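Local coordinates for DUF3244 domain-containing protein (Bacteroides vulgatus ATCC 8482, PDB 3D33) that is of unknown function but folds as a small immunoglobulin-like beta-sandwich, at residues A[53-58]-A[89-94]; A[36-41]-A[79-84]. One frame throughout, in Å; residues are numbered along the deposited sequence.

In the fold
Interactions 1 and 2 lie in the two facing sheets of one beta-sandwich, their centres about 13 Å apart. Interaction 1 joins strands 50-57 and 87-96, the inner pair of one antiparallel sheet; interaction 2 joins strand 39-44 to strand 76-80, an outermost strand of the other. Along the chain the segments alternate: 36-41, 53-58, 79-84, 89-94, so each connection from one contact to the next crosses between the sheets. Ile79 of strand 76-80 and Phe84 of the loop after it reach the other layer, Ile79 CD1 lying 3.9 Å from Ile53 CG2 and Phe84 CE2 4.1 Å from Ile55 CD1. Pairing strands distant in sequence and closing both layers over shared apolar residues is consistent with one compact sandwich.

Interaction 1: A[53-58]-A[89-94]; sequences IRITDM and YKLEIT
Leu91 sets its CD1 methyl between two isoleucines of the neighbouring strand, 3.8 Å from Ile53 CG2 and equally far from Ile55 CG1. With CG anti to its own N (chi1 173°), the leucine brings its branched end nearer to 53-58 than its CB direction alone would, and it runs side by side with Ile53. Beta-branched isoleucine suits such extended backbone and gives the buried face a dense hydrocarbon surface. Farther along, Ile55 CG2 meets Tyr89 CB at 3.7 Å, while the tyrosine ring passes obliquely by Asp57, its CE1 3.6 Å from Asp57 CB. Both residues send their polar ends beyond the pair: Tyr89 OH bonds to Pro85 O, and the Asp57 carboxylate takes the backbone N-H groups of Lys60 and Gly62.

Between the backbones, Arg54 with Glu92 and Thr56 with Lys90 form hydrogen-bonded pairs, each closed by two nearly straight N-H...O bonds. Their side chains occupy the opposite, more polar face. There a water lies 2.7 Å from Thr56 OG1 and 2.7 Å from Glu92 OE2, bridging the strands; the short threonine hydroxyl and the longer glutamate chain both reach it. The charges of Arg54 and Glu92 are opposite but not in contact, NH1 to OE2 being 5.2 Å, so any attraction is probably loose; NE of the arginine has a long, weak ion pair with Glu66. A mainly apolar face turned to the other sheet and a more polar one outward fit the central pair of strands in one layer of an immunoglobulin-like beta-sandwich.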
loop_
_atom_site.group_PDB
_atom_site.type_symbol
_atom_site.label_atom_id
_atom_site.label_comp_id
_atom_site.label_asym_id
_atom_site.label_seq_id
_atom_site.Cartn_x
_atom_site.Cartn_y
_atom_site.Cartn_z
ATOM N N ILE A 53 -3.919 -0.268 5.371
ATOM C CA ILE A 53 -2.932 0.385 4.504
ATOM C C ILE A 53 -2.592 1.715 5.199
ATOM O O ILE A 53 -3.484 2.427 5.634
ATOM C CB ILE A 53 -3.473 0.676 3.091
ATOM C CG1 ILE A 53 -3.859 -0.634 2.408
ATOM C CG2 ILE A 53 -2.461 1.498 2.261
ATOM C CD1 ILE A 53 -4.484 -0.471 1.031
ATOM N N ARG A 54 -1.305 1.982 5.356
ATOM C CA ARG A 54 -0.841 3.218 5.976
ATOM C C ARG A 54 0.268 3.825 5.106
ATOM O O ARG A 54 1.158 3.122 4.621
ATOM C CB ARG A 54 -0.361 2.936 7.394
ATOM C CG ARG A 54 -0.024 4.112 8.236
ATOM C CD ARG A 54 0.070 3.662 9.728
ATOM N NE ARG A 54 -1.239 3.382 10.345
ATOM C CZ ARG A 54 -1.652 2.206 10.858
ATOM N NH1 ARG A 54 -0.903 1.105 10.836
ATOM N NH2 ARG A 54 -2.863 2.112 11.394
ATOM N N ILE A 55 0.168 5.124 4.848
ATOM C CA ILE A 55 1.174 5.816 4.092
ATOM C C ILE A 55 1.718 6.920 5.000
ATOM O O ILE A 55 0.925 7.681 5.595
ATOM C CB ILE A 55 0.619 6.409 2.792
ATOM C CG1 ILE A 55 0.028 5.314 1.902
ATOM C CG2 ILE A 55 1.698 7.215 2.031
ATOM C CD1 ILE A 55 -0.621 5.825 0.692
ATOM N N THR A 56 3.039 6.974 5.126
ATOM C CA THR A 56 3.763 7.864 6.039
ATOM C C THR A 56 4.845 8.681 5.301
ATOM O O THR A 56 5.646 8.108 4.538
ATOM C CB THR A 56 4.435 7.007 7.177
ATOM O OG1 THR A 56 3.445 6.213 7.846
ATOM C CG2 THR A 56 5.123 7.913 8.191
ATOM N N ASP A 57 4.877 9.999 5.503
ATOM C CA ASP A 57 5.898 10.821 4.831
ATOM C C ASP A 57 7.253 10.600 5.506
ATOM O O ASP A 57 7.337 10.460 6.734
ATOM C CB ASP A 57 5.531 12.301 4.792
ATOM C CG ASP A 57 6.084 13.062 5.962
ATOM O OD1 ASP A 57 5.413 13.077 7.009
ATOM O OD2 ASP A 57 7.187 13.635 5.834
HETATM N N MSE A 58 8.316 10.620 4.716
HETATM C CA MSE A 58 9.646 10.323 5.250
HETATM C C MSE A 58 10.422 11.528 5.815
HETATM O O MSE A 58 11.503 11.347 6.408
HETATM C CB MSE A 58 10.452 9.591 4.192
HETATM C CG MSE A 58 9.841 8.251 3.867
HETATM SE SE MSE A 58 10.233 6.934 5.221
HETATM C CE MSE A 58 12.304 6.779 4.678
ATOM N N TYR A 89 7.466 8.570 0.418
ATOM C CA TYR A 89 6.500 7.984 1.330
ATOM C C TYR A 89 6.793 6.517 1.573
ATOM O O TYR A 89 7.201 5.807 0.654
ATOM C CB TYR A 89 5.069 8.113 0.761
ATOM C CG TYR A 89 4.658 9.550 0.707
ATOM C CD1 TYR A 89 4.086 10.158 1.805
ATOM C CD2 TYR A 89 4.949 10.345 -0.407
ATOM C CE1 TYR A 89 3.782 11.492 1.792
ATOM C CE2 TYR A 89 4.624 11.703 -0.446
ATOM C CZ TYR A 89 4.038 12.276 0.669
ATOM O OH TYR A 89 3.740 13.630 0.680
ATOM N N LYS A 90 6.550 6.077 2.797
ATOM C CA LYS A 90 6.531 4.638 3.165
ATOM C C LYS A 90 5.105 4.132 3.080
ATOM O O LYS A 90 4.186 4.749 3.625
ATOM C CB LYS A 90 7.040 4.442 4.596
ATOM C CG LYS A 90 7.040 3.013 5.062
ATOM C CD LYS A 90 7.648 2.803 6.438
ATOM C CE LYS A 90 6.842 3.507 7.530
ATOM N NZ LYS A 90 7.366 3.264 8.928
ATOM N N LEU A 91 4.952 3.014 2.382
ATOM C CA LEU A 91 3.700 2.315 2.241
ATOM C C LEU A 91 3.733 1.005 3.016
ATOM O O LEU A 91 4.642 0.194 2.841
ATOM C CB LEU A 91 3.446 2.020 0.771
ATOM C CG LEU A 91 2.266 1.149 0.417
ATOM C CD1 LEU A 91 0.974 1.827 0.779
ATOM C CD2 LEU A 91 2.264 0.750 -1.091
ATOM N N GLU A 92 2.786 0.833 3.919
ATOM C CA GLU A 92 2.701 -0.408 4.694
ATOM C C GLU A 92 1.345 -1.012 4.515
ATOM O O GLU A 92 0.328 -0.306 4.609
ATOM C CB GLU A 92 2.868 -0.138 6.176
ATOM C CG GLU A 92 4.134 0.451 6.604
ATOM C CD GLU A 92 4.035 0.754 8.101
ATOM O OE1 GLU A 92 4.231 -0.187 8.905
ATOM O OE2 GLU A 92 3.639 1.885 8.460
ATOM N N ILE A 93 1.333 -2.320 4.288
ATOM C CA ILE A 93 0.107 -3.095 4.204
ATOM C C ILE A 93 0.226 -4.153 5.275
ATOM O O ILE A 93 1.190 -4.936 5.267
ATOM C CB ILE A 93 -0.006 -3.750 2.824
ATOM C CG1 ILE A 93 0.075 -2.649 1.734
ATOM C CG2 ILE A 93 -1.293 -4.478 2.675
ATOM C CD1 ILE A 93 1.182 -2.877 0.826
ATOM N N THR A 94 -0.710 -4.155 6.206
ATOM C CA THR A 94 -0.671 -5.118 7.293
ATOM C C THR A 94 -1.953 -5.938 7.318
ATOM O O THR A 94 -3.031 -5.458 6.936
ATOM C CB THR A 94 -0.435 -4.413 8.649
ATOM O OG1 THR A 94 -1.516 -3.527 8.909
ATOM C CG2 THR A 94 0.850 -3.657 8.656
HETATM O O HOH W 1 -1.998 -1.891 11.912
HETATM O O HOH W 2 3.321 3.808 6.568
#

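Interaction 2: A[36-41]-A[79-84]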
loop_
_atom_site.group_PDB
_atom_site.type_symbol
_atom_site.label_atom_id
_atom_site.label_comp_id
_atom_site.label_asym_id
_atom_site.label_seq_id
_atom_site.Cartn_x
_atom_site.Cartn_y
_atom_site.Cartn_z
ATOM N N ASP A 36 0.387 4.909 -11.447
ATOM C CA ASP A 36 0.121 5.277 -12.850
ATOM C C ASP A 36 -0.287 6.721 -12.753
ATOM O O ASP A 36 -1.404 7.040 -12.326
ATOM C CB ASP A 36 -1.003 4.400 -13.427
ATOM C CG ASP A 36 -1.365 4.733 -14.880
ATOM O OD1 ASP A 36 -0.695 5.561 -15.527
ATOM O OD2 ASP A 36 -2.348 4.134 -15.376
ATOM N N GLY A 37 0.654 7.596 -13.093
ATOM C CA GLY A 37 0.584 8.980 -12.673
ATOM C C GLY A 37 0.478 9.017 -11.148
ATOM O O GLY A 37 1.298 8.393 -10.454
ATOM N N TYR A 38 -0.565 9.713 -10.669
ATOM C CA TYR A 38 -0.825 9.979 -9.261
ATOM C C TYR A 38 -1.948 9.121 -8.666
ATOM O O TYR A 38 -2.637 9.530 -7.724
ATOM C CB TYR A 38 -1.239 11.437 -9.074
ATOM C CG TYR A 38 -0.173 12.471 -9.352
ATOM C CD1 TYR A 38 1.138 12.288 -8.936
ATOM C CD2 TYR A 38 -0.498 13.664 -9.999
ATOM C CE1 TYR A 38 2.106 13.252 -9.177
ATOM C CE2 TYR A 38 0.457 14.628 -10.243
ATOM C CZ TYR A 38 1.761 14.423 -9.831
ATOM O OH TYR A 38 2.723 15.399 -10.073
ATOM N N LEU A 39 -2.177 7.964 -9.252
ATOM C CA LEU A 39 -3.049 6.983 -8.647
ATOM C C LEU A 39 -2.198 5.775 -8.329
ATOM O O LEU A 39 -1.501 5.249 -9.210
ATOM C CB LEU A 39 -4.165 6.600 -9.593
ATOM C CG LEU A 39 -5.324 5.805 -8.996
ATOM C CD1 LEU A 39 -6.137 6.661 -8.038
ATOM C CD2 LEU A 39 -6.194 5.277 -10.135
ATOM N N LEU A 40 -2.297 5.342 -7.076
ATOM C CA LEU A 40 -1.676 4.126 -6.588
ATOM C C LEU A 40 -2.736 3.019 -6.590
ATOM O O LEU A 40 -3.839 3.254 -6.144
ATOM C CB LEU A 40 -1.169 4.399 -5.193
ATOM C CG LEU A 40 -0.392 3.393 -4.377
ATOM C CD1 LEU A 40 0.326 4.186 -3.255
ATOM C CD2 LEU A 40 -1.322 2.342 -3.786
ATOM N N THR A 41 -2.397 1.845 -7.123
ATOM C CA THR A 41 -3.329 0.723 -7.162
ATOM C C THR A 41 -2.729 -0.460 -6.437
ATOM O O THR A 41 -1.599 -0.872 -6.737
ATOM C CB THR A 41 -3.697 0.298 -8.619
ATOM O OG1 THR A 41 -4.335 1.387 -9.301
ATOM C CG2 THR A 41 -4.631 -0.949 -8.636
ATOM N N ILE A 79 -5.686 4.583 -4.485
ATOM C CA ILE A 79 -5.370 5.702 -3.598
ATOM C C ILE A 79 -4.807 6.835 -4.451
ATOM O O ILE A 79 -3.796 6.666 -5.127
ATOM C CB ILE A 79 -4.328 5.314 -2.552
ATOM C CG1 ILE A 79 -4.796 4.139 -1.694
ATOM C CG2 ILE A 79 -3.977 6.513 -1.645
ATOM C CD1 ILE A 79 -3.694 3.597 -0.778
ATOM N N SER A 80 -5.441 7.996 -4.390
ATOM C CA SER A 80 -4.913 9.185 -5.078
ATOM C C SER A 80 -3.806 9.771 -4.246
ATOM O O SER A 80 -4.007 10.094 -3.058
ATOM C CB SER A 80 -5.960 10.262 -5.263
ATOM O OG SER A 80 -5.340 11.371 -5.902
ATOM N N ILE A 81 -2.632 9.902 -4.857
ATOM C CA ILE A 81 -1.491 10.555 -4.210
ATOM C C ILE A 81 -1.295 11.989 -4.733
ATOM O O ILE A 81 -0.324 12.657 -4.419
ATOM C CB ILE A 81 -0.201 9.727 -4.378
ATOM C CG1 ILE A 81 0.240 9.599 -5.846
ATOM C CG2 ILE A 81 -0.393 8.318 -3.777
ATOM C CD1 ILE A 81 1.629 8.896 -5.999
ATOM N N ALA A 82 -2.257 12.463 -5.511
ATOM C CA ALA A 82 -2.125 13.705 -6.277
ATOM C C ALA A 82 -1.991 14.934 -5.374
ATOM O O ALA A 82 -1.391 15.927 -5.754
ATOM C CB ALA A 82 -3.329 13.871 -7.189
ATOM N N ASN A 83 -2.585 14.871 -4.189
ATOM C CA ASN A 83 -2.521 16.002 -3.252
ATOM C C ASN A 83 -1.607 15.754 -2.045
ATOM O O ASN A 83 -1.603 16.531 -1.102
ATOM C CB ASN A 83 -3.925 16.405 -2.833
ATOM C CG ASN A 83 -4.796 16.749 -4.024
ATOM O OD1 ASN A 83 -5.805 16.088 -4.279
ATOM N ND2 ASN A 83 -4.385 17.752 -4.781
ATOM N N PHE A 84 -0.805 14.693 -2.089
ATOM C CA PHE A 84 0.298 14.590 -1.159
ATOM C C PHE A 84 1.426 15.510 -1.590
ATOM O O PHE A 84 1.703 15.639 -2.782
ATOM C CB PHE A 84 0.865 13.180 -1.072
ATOM C CG PHE A 84 -0.100 12.101 -0.645
ATOM C CD1 PHE A 84 -1.320 12.373 -0.045
ATOM C CD2 PHE A 84 0.277 10.779 -0.790
ATOM C CE1 PHE A 84 -2.160 11.316 0.352
ATOM C CE2 PHE A 84 -0.542 9.749 -0.414
ATOM C CZ PHE A 84 -1.786 10.026 0.153
HETATM O O HOH W 3 -5.666 10.800 -8.778
#
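Tyr38 meets the turn at 81-84 with the root of its ring, which stands obliquely to Ala82: CG is 3.8 Å from Ala82 CA, and the two CB atoms are 3.7 Å apart. The small alanine lets the backbone come this close. Beyond the segments the ring makes a cation-pi contact with Lys107, and Tyr38 OH bonds to Glu108 O. The other ring, Phe84, has Ile81 CA 3.8 Å above one face, offset toward the rim, the two residues being the ends of a type I turn from Ile81 to Phe84.

Ile81 itself crosses Tyr38 at about a right angle. Its chi1 of 64° puts CG1 between its own N and carbonyl carbon, which lays CG1 against the Tyr38 backbone, 3.4 Å from Tyr38 O. That oxygen accepts from Ile81 N at 2.9 Å, the donor standing 36° out of the carbonyl plane and not on a lone pair.

Tyr38 belongs to a type II' turn, with Gly37 supplying the positive phi that glycine tolerates well; it closes the beta-hairpin of strands 31-36 and 39-44, and strand 76-80 of the immunoglobulin-like sandwich adds itself to the latter. Leu40 and Ile79 are the hydrogen-bonded pair, their backbones joined both ways; these buried side chains run alongside each other, Leu40 CD2 4.0 Å from Ile79 CD1, and Ile79 continues onto Ile53 and Ile55 of the facing sheet. On the exposed face, Leu39 CD1 lies over the Ile79 carbonyl, while Ser80 OG accepts from Ala82 N at 3.3 Å, an ST turn at the point where the chain leaves the strand.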